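Local coordinates for protein C-1-tetrahydrofolate synthase, cytoplasmic, putative (Trypanosoma brucei, PDB 4CJX) that probably acts as a homodimeric, NADP-dependent methylenetetrahydrofolate dehydrogenase and methenyltetrahydrofolate cyclohydrolase in one-carbon metabolism, at residues A36-L41 / T300-L305; C166-V171 / L198-L203. One frame throughout, in Å; residues are numbered along the deposited sequence.

Contact 1: residues A36-L41 / T300-L305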
# COMPACT_ATOMS: atom_id res chain seq x y z
N ALA B 36 -11.87 16.49 23.07
CA ALA B 36 -12.50 17.51 22.21
C ALA B 36 -13.26 16.87 21.05
O ALA B 36 -14.41 17.23 20.77
CB ALA B 36 -11.47 18.50 21.67
N ILE B 37 -12.63 15.92 20.40
CA ILE B 37 -13.28 15.14 19.36
C ILE B 37 -14.56 14.50 19.89
O ILE B 37 -15.62 14.61 19.26
CB ILE B 37 -12.35 14.04 18.85
CG1 ILE B 37 -11.15 14.67 18.10
CG2 ILE B 37 -13.12 13.04 17.98
CD1 ILE B 37 -10.01 13.71 17.77
N GLN B 38 -14.48 13.83 21.03
CA GLN B 38 -15.64 13.10 21.55
C GLN B 38 -16.76 14.03 22.00
O GLN B 38 -17.93 13.65 21.99
CB GLN B 38 -15.21 12.12 22.64
CG GLN B 38 -14.47 10.95 22.02
CD GLN B 38 -13.80 10.02 23.01
OE1 GLN B 38 -14.17 9.93 24.18
NE2 GLN B 38 -12.80 9.29 22.53
N LYS B 39 -16.41 15.25 22.38
CA LYS B 39 -17.41 16.25 22.75
C LYS B 39 -18.22 16.65 21.52
O LYS B 39 -19.42 16.91 21.61
CB LYS B 39 -16.75 17.50 23.36
CG LYS B 39 -17.74 18.59 23.74
N GLU B 40 -17.55 16.71 20.37
CA GLU B 40 -18.19 17.14 19.15
C GLU B 40 -19.02 15.99 18.59
O GLU B 40 -20.13 16.21 18.12
CB GLU B 40 -17.16 17.62 18.12
N LEU B 41 -18.48 14.77 18.66
CA LEU B 41 -19.24 13.58 18.28
C LEU B 41 -20.52 13.41 19.10
O LEU B 41 -21.54 13.07 18.56
CB LEU B 41 -18.39 12.31 18.42
CG LEU B 41 -17.18 12.14 17.49
CD1 LEU B 41 -16.50 10.81 17.76
CD2 LEU B 41 -17.53 12.24 16.02
N THR B 300 -6.66 7.06 18.86
CA THR B 300 -7.05 5.87 18.14
C THR B 300 -8.50 5.43 18.45
O THR B 300 -9.26 5.11 17.53
CB THR B 300 -6.06 4.72 18.42
OG1 THR B 300 -4.79 5.09 17.90
CG2 THR B 300 -6.52 3.43 17.76
N VAL B 301 -8.88 5.45 19.72
CA VAL B 301 -10.26 5.15 20.11
C VAL B 301 -11.23 6.17 19.51
O VAL B 301 -12.31 5.79 19.02
CB VAL B 301 -10.44 5.13 21.65
CG1 VAL B 301 -11.91 4.95 22.03
CG2 VAL B 301 -9.59 4.04 22.28
N SER B 302 -10.86 7.45 19.55
CA SER B 302 -11.70 8.52 19.02
C SER B 302 -11.91 8.40 17.51
O SER B 302 -12.98 8.72 17.00
CB SER B 302 -11.09 9.90 19.33
OG SER B 302 -11.03 10.08 20.74
N MET B 303 -10.89 7.96 16.80
CA MET B 303 -11.01 7.78 15.35
C MET B 303 -11.94 6.62 14.97
O MET B 303 -12.56 6.65 13.91
CB MET B 303 -9.64 7.58 14.70
CG MET B 303 -8.70 8.78 14.81
SD MET B 303 -9.43 10.33 14.24
CE MET B 303 -10.00 11.04 15.77
N LEU B 304 -12.01 5.59 15.81
CA LEU B 304 -12.93 4.48 15.59
C LEU B 304 -14.36 5.00 15.68
O LEU B 304 -15.20 4.61 14.89
CB LEU B 304 -12.71 3.35 16.60
CG LEU B 304 -13.84 2.32 16.76
CD1 LEU B 304 -14.04 1.54 15.47
CD2 LEU B 304 -13.56 1.37 17.91
N LEU B 305 -14.60 5.87 16.66
CA LEU B 305 -15.92 6.47 16.85
C LEU B 305 -16.27 7.40 15.67
O LEU B 305 -17.42 7.46 15.23
CB LEU B 305 -15.96 7.24 18.18
CG LEU B 305 -15.67 6.43 19.45
CD1 LEU B 305 -16.00 7.27 20.67
CD2 LEU B 305 -16.44 5.13 19.51

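Contact 2: residues C166-V171 / L198-L203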
# COMPACT_ATOMS: atom_id res chain seq x y z
N CYS B 166 -7.83 3.21 12.13
CA CYS B 166 -7.98 4.13 13.24
C CYS B 166 -6.63 4.68 13.75
O CYS B 166 -6.49 5.89 13.99
CB CYS B 166 -8.76 3.43 14.35
SG CYS B 166 -10.36 2.80 13.79
N THR B 167 -5.64 3.79 13.89
CA THR B 167 -4.33 4.18 14.40
C THR B 167 -3.66 5.16 13.45
O THR B 167 -3.20 6.22 13.88
CB THR B 167 -3.41 2.97 14.66
OG1 THR B 167 -4.06 2.03 15.52
CG2 THR B 167 -2.12 3.46 15.31
N ALA B 168 -3.67 4.82 12.16
CA ALA B 168 -3.11 5.69 11.12
C ALA B 168 -3.81 7.02 11.15
O ALA B 168 -3.19 8.07 11.10
CB ALA B 168 -3.26 5.07 9.75
N SER B 169 -5.12 6.96 11.26
CA SER B 169 -5.90 8.17 11.35
C SER B 169 -5.53 9.08 12.55
O SER B 169 -5.50 10.30 12.43
CB SER B 169 -7.34 7.76 11.43
OG SER B 169 -8.14 8.87 11.24
N ALA B 170 -5.31 8.46 13.71
CA ALA B 170 -4.93 9.14 14.92
C ALA B 170 -3.58 9.85 14.75
O ALA B 170 -3.43 10.96 15.21
CB ALA B 170 -4.85 8.16 16.08
N VAL B 171 -2.63 9.21 14.06
CA VAL B 171 -1.33 9.82 13.79
C VAL B 171 -1.52 11.09 12.98
O VAL B 171 -0.93 12.14 13.30
CB VAL B 171 -0.38 8.88 13.03
CG1 VAL B 171 0.81 9.63 12.50
CG2 VAL B 171 0.08 7.75 13.94
N LEU B 198 1.79 0.44 7.99
CA LEU B 198 1.47 0.30 6.58
C LEU B 198 0.60 1.46 6.07
O LEU B 198 1.03 2.25 5.24
CB LEU B 198 0.84 -1.07 6.32
CG LEU B 198 0.45 -1.40 4.88
CD1 LEU B 198 1.61 -2.00 4.10
CD2 LEU B 198 -0.72 -2.35 4.85
N PRO B 199 -0.62 1.62 6.62
CA PRO B 199 -1.47 2.69 6.09
C PRO B 199 -0.89 4.11 6.28
O PRO B 199 -1.03 4.96 5.40
CB PRO B 199 -2.81 2.52 6.84
CG PRO B 199 -2.52 1.60 7.97
CD PRO B 199 -1.33 0.77 7.59
N VAL B 200 -0.23 4.34 7.39
CA VAL B 200 0.29 5.68 7.67
C VAL B 200 1.40 6.17 6.68
O VAL B 200 1.45 7.34 6.34
CB VAL B 200 0.75 5.80 9.14
CG1 VAL B 200 2.19 5.38 9.31
CG2 VAL B 200 0.58 7.24 9.61
N ALA B 201 2.25 5.25 6.23
CA ALA B 201 3.26 5.57 5.25
C ALA B 201 2.58 6.11 3.97
O ALA B 201 3.01 7.13 3.42
CB ALA B 201 4.10 4.35 4.93
N THR B 202 1.49 5.45 3.58
CA THR B 202 0.69 5.86 2.43
C THR B 202 0.09 7.23 2.62
O THR B 202 0.12 8.03 1.69
CB THR B 202 -0.47 4.90 2.14
OG1 THR B 202 0.05 3.61 1.86
CG2 THR B 202 -1.30 5.40 0.90
N LEU B 203 -0.47 7.49 3.80
CA LEU B 203 -1.12 8.76 4.02
C LEU B 203 -0.11 9.88 4.07
O LEU B 203 -0.40 10.98 3.60
CB LEU B 203 -1.94 8.74 5.32
CG LEU B 203 -3.14 7.80 5.30
CD1 LEU B 203 -3.72 7.68 6.71
CD2 LEU B 203 -4.19 8.25 4.31

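Contact 1: residues A36-L41 / T300-L305
Ile37 reaches helix 296-316 with both arms of its side chain. Its CG2 rests against CB of Ser302 at 4.0 Å, and the longer arm runs on until CD1 lies 3.3 Å from CE of Met303, closer than two methyl groups normally come. The two side chains cross at about a right angle; the Met303 side chain leaves its helix pointing away from helix 30-51, and bends about its last two torsions (chi3 96°) swing the methyl back toward Ile37. One residue on, Gln38 stretches an extended chain across the groove and donates from NE2 to OG of Ser302. This hydrogen bond is short, 2.6 Å, but bent, with an angle of 133° at the hydrogen, and the hydroxyl oxygen is tilted 28° from the amide plane. The same OG is weakly hydrogen-bonded to the carbonyl of Pro298, a turn earlier. Leu41 follows a helical turn later and sets CD1 against CB of Leu305 at 3.6 Å. The two helix segments run nearly parallel, their axes 9.9 Å apart at closest approach; the contact ties helix 30-51 of the catalytic domain to the C-terminal helix, whose Val301 lines the inhibitor pocket and also packs on helix 68-83. A single uncharged amide-hydroxyl bond, flanked by aliphatic contacts, tethers the NE2 end of the Gln38 amide to Ser302 at this buried interface without bringing in a charge.

Contact 2: residues C166-V171 / L198-L203
Ala168, whose methyl group reaches across to Pro199 and Val200, sits in a first helical turn closed by the hydrogen bond from Ala170 N to Cys166 O at 2.8 Å. Between the helices themselves the contact is entirely apolar. CB of Ala168 lies 3.9 Å from CB of Pro199 and equally close to the backbone N of Val200, so this small side chain abuts the main chain of the second helix as well as its side chains. The small methyl lets the CA atoms of Ala168 and Val200 come within 4.8 Å, where the axes, 8.6 Å apart, cross at -41°. Helix 197-206 is the crossover of a Rossmann-type beta-alpha-beta unit: it leads from strand 186-190 to the neighbouring parallel strand 210-214, on which Ala201 packs. Just before it come Ile195 and Ala196, residues of the NADP site, with the side chain of Ile195 about 5 Å from that of Pro199. From the next turn of helix 197-206, Leu203 extends CD1 to 4.0 Å from the Ala168 methyl. Val171 and Val200 meet at about a right angle, CG1 of the former 3.8 Å from CG2 of the latter; each of these methyls lies anti to its own main-chain nitrogen (chi1 167° in Val171). Beyond them, Val171 also packs on Val257.

Overall arrangement
From the N terminus, the chain enters helix 30-51, whose segment 36-41 pairs with the C-terminal helix; contact 1 therefore closes a loop of 258 residues that takes in most of both domains. Contact 2 lies wholly within that loop and closes a much shorter one of 26 residues, which includes strand 186-190 of the nucleotide-binding sheet. Their centres are 16 Å apart, but they adjoin: helix 166-178 packs against helix 296-316, with Met303 SD 3.6 Å from Ser169 OG. The resulting row of helices, 30-51, 296-316, 166-178 and 197-206, runs from the catalytic domain past the inhibitor pocket to the NADP-binding side of the protein.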